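PDB 5NKQ: fluoride-specific ion channel FluC from Bordetella pertussis, which forms a fluoride-specific channel through the inner membrane that lets toxic fluoride leave the cell and does not pass chloride. Local coordinates for residues I50-M53 with V54-A58; N43-G46 with G47-G51; W63-W66 with I67-A71; A107-A110 with G111-M115. One frame throughout, in Å; residues are numbered along the deposited sequence.

Contact 1: I50-M53 with V54-A58; sequences IGVM and VALIA
Within the second half of the transmembrane helix 37-59, Ile50-Met53 and Val54-Ala58 are successive turns of one alpha-helix, joined by i to i+4 contacts. Four backbone bonds tie them together, among them Val54 N to Ile50 O at 2.8 Å and Ile57 N to Met53 O, also 2.8 Å; the bond from Ala55 N to Gly51 O is longer, at 3.3 Å. On one flank Val52 and Leu56 lie side by side and point the same way, with Val52 CG1 3.8 Å from Leu56 CD1. Val52 CG1 is anti to the backbone N (chi1 171°), the rotamer that sets this methyl against the leucine. Bent at both chi2 and chi3, Met53 turns its thioether forward along the helix: SD comes near Leu56 CD1, while CE ends 4.3 Å from Ile57 CG1. The sulfur and its methyl thus bridge two residues of the next turn. Ile57 CG1 also packs on the Met53 carbonyl, 3.1 Å from its O. The Val52 and Leu56 flank meets Val123 of helix 98-126, whereas Ile50 and Met53 touch Val72 of helix 65-79. Across the turns, then, polar bonding is confined to the main chain and the side chains meet through van der Waals contact alone, as expected for a membrane-spanning helix whose sides here pack on apolar residues of its neighbours.

Contact 2: N43-G46 with G47-G51; sequences NLVG and GYLIG. With F (fluoride ion), chain J.
Val45 and Leu49 stand side by side one helical turn apart, both pointing the same way, and meet through Val45 CG1 and Leu49 CD1 at 3.8 Å. Leu49 CG also approaches Val45 O, at 3.3 Å. Asn43 is directed away from the following turn: its CG is anti to the carbonyl carbon (chi1 -75°), and its amide reaches a fluoride ion, ND2 donating a hydrogen bond of 2.8 Å to F (chain J). The other end of the amide is also held, since OD1 accepts from Thr81 N; the two bonds together fix which way the group is flipped and present an N-H to the anion. Gly47, one turn further along, donates its N-H to Asn43 O at 2.8 Å and lines, with Asn43, Thr80 and Ser112, the pocket of another fluoride. Tyr48 has its CG anti to the backbone N (chi1 178°), which swings the ring away from the preceding turn, and its OH is hydrogen-bonded to Thr122 OG1. In the bundle, this middle part of helix 37-59 has Leu44 and Tyr48 against Met115 of helix 98-126, Leu49 against Leu76 of helix 65-79, and Asn43 beside Phe82 of the second subunit.

Contact 3: W63-W66 with I67-A71; sequences WPAW and IRLAA
The two indole rings of Trp63 and Trp66 each receive a different part of Ile67 over one face. CD1 of Ile67 lies over the five-membered ring of Trp63, 4.2 Å from its centroid and displaced toward the rim, while CG1, one atom earlier on the same branch, sits almost centrally over the six-membered ring of Trp66, 3.9 Å from that centroid; both are CH-pi contacts. The other branch, the methyl CG2, meets Trp63 CE3 at 3.8 Å. The guanidinium of Arg68 is the other flat group, with Ala65 covering one face and its CB 3.6 Å from Arg68 NH2. With chi1 at 63°, CG lies between the backbone N and carbonyl carbon, and the extended chain turns back over the start of the helix. A water donates to Pro64 O at 2.8 Å and accepts weak bonds from Arg68 N and NH1. Beyond these segments, NH2 forms a salt bridge to an acidic side chain of another protein's chain. Pro64 O also accepts a weak bond from Ile67 N, in the first turn of helix 65-79. Around this helix start, Trp66 and Leu69 touch Asn8 of helix 6-30, Arg68 lies on Ile57 of helix 37-59, and Trp63 stacks on His60.

Contact 4: A107-A110 with G111-M115; sequences ASLA and GSLAM. With F (fluoride ion), chain J; F (fluoride ion), chain M.
Ser108 and Ser112, one turn apart on helix 98-126, each bring a hydroxyl to a different fluoride ion and are joined directly through the backbone, Ser112 N donating to Ser108 O at 3.2 Å. Ser112 OG donates to F (chain M) at 2.8 Å. Ser108 OG lies equally close to F (chain J), 2.8 Å away, but the carbonyl of Tyr104 also competes for its proton. The first torsions differ: Ser112 OG is anti to the backbone N (chi1 -179°), whereas that of Ser108 lies beside its own N (chi1 -62°), and the two oxygens are thereby turned to separate ions. The Ser112 CB also packs close to Ser108 O. Asn43 ND2 of helix 37-59 holds the chain J ion as well, so side chains of two helices meet at that anion.

Behind the serines, the helix is held by main-chain bonds such as Leu113 N to Leu109 O at 3.1 Å, while the bond from Gly111 N to Ala107 O is weak. Gly111 CA approaches that same Ala107 O to 3.2 Å in a CA-H...O contact. On another flank Leu109 and Leu113 run side by side, their CD1 methyls 4.0 Å apart.

In the assembled channel, Ser108 packs on Leu40 of helix 37-59. Phe82 of the second subunit touches both serines, while Phe85 and Ser86 of that subunit lie on Leu109 and Leu113 respectively, placing this part of helix 98-126 at the subunit interface beside a fluoride pathway.

Along the chain, contact 2 comes first and runs directly into contact 1 on helix 37-59, sharing Ile50 and Gly51, with centres 10 Å apart. Contact 3 follows at the start of helix 65-79 and touches contact 1, where Met53 CE lies 3.8 Å from Ala71 CB. Contact 4, on helix 98-126, is last; its centre is 9 Å from that of contact 2, and the two pack together and bind the same fluoride, chain J. Contacts 3 and 4 lie on opposite sides of the chain's centre, about 25 Å apart between centres. Ion binding is thus concentrated in contacts 2 and 4, while contacts 1 and 3 join helices 37-59 and 65-79 farther out.

Contact 1: I50-M53 with V54-A58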
loop_
_atom_site.group_PDB
_atom_site.type_symbol
_atom_site.label_atom_id
_atom_site.label_comp_id
_atom_site.label_asym_id
_atom_site.label_seq_id
_atom_site.Cartn_x
_atom_site.Cartn_y
_atom_site.Cartn_z
ATOM N N ILE A 50 11.824 -1.290 4.344
ATOM C CA ILE A 50 12.205 -0.237 3.408
ATOM C C ILE A 50 13.004 0.847 4.120
ATOM O O ILE A 50 13.848 1.505 3.503
ATOM C CB ILE A 50 10.974 0.336 2.684
ATOM C CG1 ILE A 50 11.416 1.186 1.488
ATOM C CG2 ILE A 50 10.105 1.149 3.633
ATOM C CD1 ILE A 50 10.280 1.642 0.603
ATOM N N GLY A 51 12.769 1.048 5.418
ATOM C CA GLY A 51 13.661 1.897 6.187
ATOM C C GLY A 51 15.051 1.301 6.293
ATOM O O GLY A 51 16.052 2.021 6.252
ATOM N N VAL A 52 15.129 -0.026 6.421
ATOM C CA VAL A 52 16.420 -0.706 6.402
ATOM C C VAL A 52 17.077 -0.551 5.036
ATOM O O VAL A 52 18.270 -0.243 4.931
ATOM C CB VAL A 52 16.249 -2.189 6.778
ATOM C CG1 VAL A 52 17.548 -2.951 6.551
ATOM C CG2 VAL A 52 15.784 -2.324 8.222
ATOM N N MET A 53 16.301 -0.756 3.968
ATOM C CA MET A 53 16.867 -0.704 2.623
ATOM C C MET A 53 17.320 0.703 2.258
ATOM O O MET A 53 18.411 0.882 1.707
ATOM C CB MET A 53 15.854 -1.226 1.606
ATOM C CG MET A 53 15.691 -2.736 1.613
ATOM S SD MET A 53 17.263 -3.601 1.416
ATOM C CE MET A 53 17.830 -2.932 -0.146
ATOM N N VAL A 54 16.497 1.714 2.555
ATOM C CA VAL A 54 16.869 3.093 2.240
ATOM C C VAL A 54 18.175 3.466 2.932
ATOM O O VAL A 54 19.038 4.133 2.346
ATOM C CB VAL A 54 15.727 4.054 2.619
ATOM C CG1 VAL A 54 16.230 5.489 2.682
ATOM C CG2 VAL A 54 14.591 3.943 1.616
ATOM N N ALA A 55 18.353 3.026 4.179
ATOM C CA ALA A 55 19.586 3.338 4.895
ATOM C C ALA A 55 20.765 2.547 4.338
ATOM O O ALA A 55 21.889 3.061 4.277
ATOM C CB ALA A 55 19.407 3.069 6.387
ATOM N N LEU A 56 20.531 1.299 3.923
ATOM C CA LEU A 56 21.610 0.498 3.351
ATOM C C LEU A 56 22.036 1.029 1.989
ATOM O O LEU A 56 23.231 1.048 1.670
ATOM C CB LEU A 56 21.182 -0.965 3.242
ATOM C CG LEU A 56 21.164 -1.779 4.538
ATOM C CD1 LEU A 56 20.638 -3.180 4.277
ATOM C CD2 LEU A 56 22.554 -1.832 5.150
ATOM N N ILE A 57 21.073 1.458 1.168
ATOM C CA ILE A 57 21.397 1.994 -0.152
ATOM C C ILE A 57 22.239 3.257 -0.024
ATOM O O ILE A 57 23.192 3.466 -0.784
ATOM C CB ILE A 57 20.105 2.250 -0.952
ATOM C CG1 ILE A 57 19.397 0.929 -1.258
ATOM C CG2 ILE A 57 20.406 3.004 -2.239
ATOM C CD1 ILE A 57 17.962 1.100 -1.692
ATOM N N ALA A 58 21.907 4.113 0.946
ATOM C CA ALA A 58 22.665 5.345 1.138
ATOM C C ALA A 58 24.102 5.063 1.560
ATOM O O ALA A 58 25.006 5.842 1.237
ATOM C CB ALA A 58 21.972 6.232 2.172
#

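Contact 2: N43-G46 with G47-G51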
loop_
_atom_site.group_PDB
_atom_site.type_symbol
_atom_site.label_atom_id
_atom_site.label_comp_id
_atom_site.label_asym_id
_atom_site.label_seq_id
_atom_site.Cartn_x
_atom_site.Cartn_y
_atom_site.Cartn_z
ATOM N N ASN A 43 2.311 -5.032 5.949
ATOM C CA ASN A 43 2.591 -3.611 5.784
ATOM C C ASN A 43 3.578 -3.111 6.832
ATOM O O ASN A 43 4.442 -2.280 6.529
ATOM C CB ASN A 43 1.291 -2.808 5.839
ATOM C CG ASN A 43 0.467 -2.947 4.573
ATOM O OD1 ASN A 43 1.003 -3.228 3.501
ATOM N ND2 ASN A 43 -0.841 -2.745 4.690
ATOM N N LEU A 44 3.470 -3.605 8.067
ATOM C CA LEU A 44 4.396 -3.183 9.114
ATOM C C LEU A 44 5.806 -3.697 8.843
ATOM O O LEU A 44 6.784 -2.952 8.974
ATOM C CB LEU A 44 3.903 -3.659 10.481
ATOM C CG LEU A 44 2.660 -2.970 11.047
ATOM C CD1 LEU A 44 2.288 -3.560 12.399
ATOM C CD2 LEU A 44 2.878 -1.472 11.153
ATOM N N VAL A 45 5.928 -4.973 8.471
ATOM C CA VAL A 45 7.242 -5.533 8.160
ATOM C C VAL A 45 7.830 -4.855 6.929
ATOM O O VAL A 45 9.021 -4.520 6.896
ATOM C CB VAL A 45 7.141 -7.059 7.978
ATOM C CG1 VAL A 45 8.420 -7.612 7.370
ATOM C CG2 VAL A 45 6.855 -7.728 9.313
ATOM N N GLY A 46 7.007 -4.636 5.902
ATOM C CA GLY A 46 7.494 -3.951 4.716
ATOM C C GLY A 46 7.894 -2.516 4.993
ATOM O O GLY A 46 8.848 -2.003 4.402
ATOM N N GLY A 47 7.171 -1.846 5.893
ATOM C CA GLY A 47 7.550 -0.495 6.269
ATOM C C GLY A 47 8.886 -0.448 6.987
ATOM O O GLY A 47 9.692 0.458 6.760
ATOM N N TYR A 48 9.141 -1.426 7.857
ATOM C CA TYR A 48 10.430 -1.492 8.537
ATOM C C TYR A 48 11.551 -1.837 7.563
ATOM O O TYR A 48 12.642 -1.261 7.636
ATOM C CB TYR A 48 10.368 -2.516 9.672
ATOM C CG TYR A 48 11.671 -2.697 10.419
ATOM C CD1 TYR A 48 12.048 -1.813 11.421
ATOM C CD2 TYR A 48 12.519 -3.758 10.128
ATOM C CE1 TYR A 48 13.236 -1.976 12.109
ATOM C CE2 TYR A 48 13.709 -3.930 10.811
ATOM C CZ TYR A 48 14.063 -3.035 11.800
ATOM O OH TYR A 48 15.245 -3.201 12.483
ATOM N N LEU A 49 11.296 -2.766 6.639
ATOM C CA LEU A 49 12.357 -3.230 5.751
ATOM C C LEU A 49 12.747 -2.175 4.723
ATOM O O LEU A 49 13.895 -2.161 4.265
ATOM C CB LEU A 49 11.930 -4.522 5.055
ATOM C CG LEU A 49 11.895 -5.765 5.947
ATOM C CD1 LEU A 49 11.447 -6.987 5.161
ATOM C CD2 LEU A 49 13.258 -5.999 6.580
ATOM N N ILE A 50 11.824 -1.290 4.344
ATOM C CA ILE A 50 12.205 -0.237 3.408
ATOM C C ILE A 50 13.004 0.847 4.120
ATOM O O ILE A 50 13.848 1.505 3.503
ATOM C CB ILE A 50 10.974 0.336 2.684
ATOM C CG1 ILE A 50 11.416 1.186 1.488
ATOM C CG2 ILE A 50 10.105 1.149 3.633
ATOM C CD1 ILE A 50 10.280 1.642 0.603
ATOM N N GLY A 51 12.769 1.048 5.418
ATOM C CA GLY A 51 13.661 1.897 6.187
ATOM C C GLY A 51 15.051 1.301 6.293
ATOM O O GLY A 51 16.052 2.021 6.252
HETATM F F F J . -2.761 -2.708 6.729
#

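Contact 3: W63-W66 with I67-A71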
loop_
_atom_site.group_PDB
_atom_site.type_symbol
_atom_site.label_atom_id
_atom_site.label_comp_id
_atom_site.label_asym_id
_atom_site.label_seq_id
_atom_site.Cartn_x
_atom_site.Cartn_y
_atom_site.Cartn_z
ATOM N N TRP A 63 26.353 -0.153 -5.095
ATOM C CA TRP A 63 25.447 -1.235 -5.449
ATOM C C TRP A 63 24.781 -0.942 -6.790
ATOM O O TRP A 63 24.307 0.182 -7.008
ATOM C CB TRP A 63 24.380 -1.420 -4.370
ATOM C CG TRP A 63 24.841 -2.191 -3.171
ATOM C CD1 TRP A 63 26.076 -2.735 -2.970
ATOM C CD2 TRP A 63 24.068 -2.508 -2.009
ATOM N NE1 TRP A 63 26.120 -3.370 -1.751
ATOM C CE2 TRP A 63 24.899 -3.245 -1.142
ATOM C CE3 TRP A 63 22.752 -2.240 -1.616
ATOM C CZ2 TRP A 63 24.458 -3.717 0.093
ATOM C CZ3 TRP A 63 22.317 -2.709 -0.389
ATOM C CH2 TRP A 63 23.168 -3.439 0.451
ATOM N N PRO A 64 24.729 -1.907 -7.707
ATOM C CA PRO A 64 24.007 -1.689 -8.964
ATOM C C PRO A 64 22.516 -1.506 -8.719
ATOM O O PRO A 64 21.984 -1.832 -7.655
ATOM C CB PRO A 64 24.293 -2.963 -9.768
ATOM C CG PRO A 64 24.680 -3.983 -8.747
ATOM C CD PRO A 64 25.373 -3.230 -7.655
ATOM N N ALA A 65 21.837 -0.974 -9.739
ATOM C CA ALA A 65 20.435 -0.599 -9.580
ATOM C C ALA A 65 19.533 -1.809 -9.369
ATOM O O ALA A 65 18.486 -1.688 -8.723
ATOM C CB ALA A 65 19.963 0.202 -10.792
ATOM N N TRP A 66 19.913 -2.977 -9.893
ATOM C CA TRP A 66 19.026 -4.134 -9.815
ATOM C C TRP A 66 18.835 -4.628 -8.388
ATOM O O TRP A 66 17.870 -5.352 -8.124
ATOM C CB TRP A 66 19.548 -5.272 -10.698
ATOM C CG TRP A 66 20.775 -5.966 -10.177
ATOM C CD1 TRP A 66 22.072 -5.685 -10.495
ATOM C CD2 TRP A 66 20.817 -7.067 -9.259
ATOM N NE1 TRP A 66 22.918 -6.538 -9.829
ATOM C CE2 TRP A 66 22.173 -7.395 -9.062
ATOM C CE3 TRP A 66 19.840 -7.803 -8.582
ATOM C CZ2 TRP A 66 22.576 -8.427 -8.217
ATOM C CZ3 TRP A 66 20.243 -8.826 -7.743
ATOM C CH2 TRP A 66 21.599 -9.129 -7.568
ATOM N N ILE A 67 19.721 -4.256 -7.463
ATOM C CA ILE A 67 19.557 -4.672 -6.074
ATOM C C ILE A 67 18.365 -3.961 -5.443
ATOM O O ILE A 67 17.475 -4.599 -4.870
ATOM C CB ILE A 67 20.851 -4.423 -5.279
ATOM C CG1 ILE A 67 21.943 -5.401 -5.722
ATOM C CG2 ILE A 67 20.592 -4.545 -3.785
ATOM C CD1 ILE A 67 23.228 -5.282 -4.931
ATOM N N ARG A 68 18.327 -2.629 -5.543
ATOM C CA ARG A 68 17.217 -1.888 -4.953
ATOM C C ARG A 68 15.914 -2.129 -5.703
ATOM O O ARG A 68 14.835 -2.055 -5.105
ATOM C CB ARG A 68 17.537 -0.393 -4.907
ATOM C CG ARG A 68 17.740 0.265 -6.260
ATOM C CD ARG A 68 17.917 1.769 -6.104
ATOM N NE ARG A 68 18.214 2.432 -7.370
ATOM C CZ ARG A 68 19.442 2.674 -7.815
ATOM N NH1 ARG A 68 20.494 2.307 -7.095
ATOM N NH2 ARG A 68 19.620 3.283 -8.979
ATOM N N LEU A 69 15.989 -2.420 -7.003
ATOM C CA LEU A 69 14.773 -2.700 -7.760
ATOM C C LEU A 69 14.179 -4.049 -7.372
ATOM O O LEU A 69 12.955 -4.193 -7.285
ATOM C CB LEU A 69 15.066 -2.646 -9.259
ATOM C CG LEU A 69 15.376 -1.258 -9.822
ATOM C CD1 LEU A 69 15.774 -1.346 -11.286
ATOM C CD2 LEU A 69 14.183 -0.331 -9.644
ATOM N N ALA A 70 15.031 -5.048 -7.128
ATOM C CA ALA A 70 14.526 -6.361 -6.739
ATOM C C ALA A 70 14.052 -6.373 -5.290
ATOM O O ALA A 70 13.065 -7.043 -4.968
ATOM C CB ALA A 70 15.600 -7.424 -6.960
ATOM N N ALA A 71 14.725 -5.630 -4.412
ATOM C CA ALA A 71 14.415 -5.624 -2.987
ATOM C C ALA A 71 13.277 -4.666 -2.642
ATOM O O ALA A 71 12.327 -5.053 -1.955
ATOM C CB ALA A 71 15.666 -5.262 -2.181
HETATM O O HOH W 1 20.900 -0.273 -5.605
#

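Contact 4: A107-A110 with G111-M115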
loop_
_atom_site.group_PDB
_atom_site.type_symbol
_atom_site.label_atom_id
_atom_site.label_comp_id
_atom_site.label_asym_id
_atom_site.label_seq_id
_atom_site.Cartn_x
_atom_site.Cartn_y
_atom_site.Cartn_z
ATOM N N ALA A 107 -3.522 2.410 12.701
ATOM C CA ALA A 107 -2.454 1.453 12.965
ATOM C C ALA A 107 -1.648 1.151 11.709
ATOM O O ALA A 107 -0.444 0.883 11.795
ATOM C CB ALA A 107 -3.029 0.163 13.549
ATOM N N SER A 108 -2.286 1.190 10.537
ATOM C CA SER A 108 -1.560 0.951 9.295
ATOM C C SER A 108 -0.730 2.164 8.891
ATOM O O SER A 108 0.420 2.015 8.463
ATOM C CB SER A 108 -2.535 0.577 8.178
ATOM O OG SER A 108 -3.219 -0.628 8.478
ATOM N N LEU A 109 -1.289 3.368 9.022
ATOM C CA LEU A 109 -0.561 4.571 8.633
ATOM C C LEU A 109 0.530 4.904 9.645
ATOM O O LEU A 109 1.723 4.881 9.320
ATOM C CB LEU A 109 -1.532 5.744 8.476
ATOM C CG LEU A 109 -0.904 7.111 8.198
ATOM C CD1 LEU A 109 -0.047 7.071 6.942
ATOM C CD2 LEU A 109 -1.979 8.182 8.081
ATOM N N ALA A 110 0.136 5.219 10.882
ATOM C CA ALA A 110 1.114 5.592 11.899
ATOM C C ALA A 110 2.066 4.446 12.215
ATOM O O ALA A 110 3.227 4.684 12.564
ATOM C CB ALA A 110 0.403 6.054 13.171
ATOM N N GLY A 111 1.597 3.204 12.099
ATOM C CA GLY A 111 2.472 2.072 12.352
ATOM C C GLY A 111 3.543 1.913 11.290
ATOM O O GLY A 111 4.706 1.652 11.605
ATOM N N SER A 112 3.167 2.069 10.018
ATOM C CA SER A 112 4.137 1.912 8.939
ATOM C C SER A 112 5.190 3.014 8.974
ATOM O O SER A 112 6.378 2.751 8.757
ATOM C CB SER A 112 3.425 1.896 7.587
ATOM O OG SER A 112 4.346 1.718 6.528
ATOM N N LEU A 113 4.773 4.254 9.245
ATOM C CA LEU A 113 5.730 5.353 9.320
ATOM C C LEU A 113 6.699 5.163 10.481
ATOM O O LEU A 113 7.892 5.465 10.360
ATOM C CB LEU A 113 4.991 6.686 9.452
ATOM C CG LEU A 113 4.015 7.045 8.330
ATOM C CD1 LEU A 113 3.333 8.373 8.618
ATOM C CD2 LEU A 113 4.727 7.085 6.986
ATOM N N ALA A 114 6.205 4.658 11.614
ATOM C CA ALA A 114 7.075 4.431 12.763
ATOM C C ALA A 114 8.063 3.302 12.495
ATOM O O ALA A 114 9.236 3.393 12.875
ATOM C CB ALA A 114 6.239 4.132 14.006
ATOM N N MET A 115 7.607 2.225 11.847
ATOM C CA MET A 115 8.520 1.142 11.494
ATOM C C MET A 115 9.550 1.593 10.467
ATOM O O MET A 115 10.698 1.136 10.503
ATOM C CB MET A 115 7.738 -0.062 10.970
ATOM C CG MET A 115 6.793 -0.684 11.989
ATOM S SD MET A 115 7.637 -1.285 13.465
ATOM C CE MET A 115 8.545 -2.678 12.803
HETATM F F F J . -2.761 -2.708 6.729
HETATM F F F M . 4.337 -0.251 4.501
#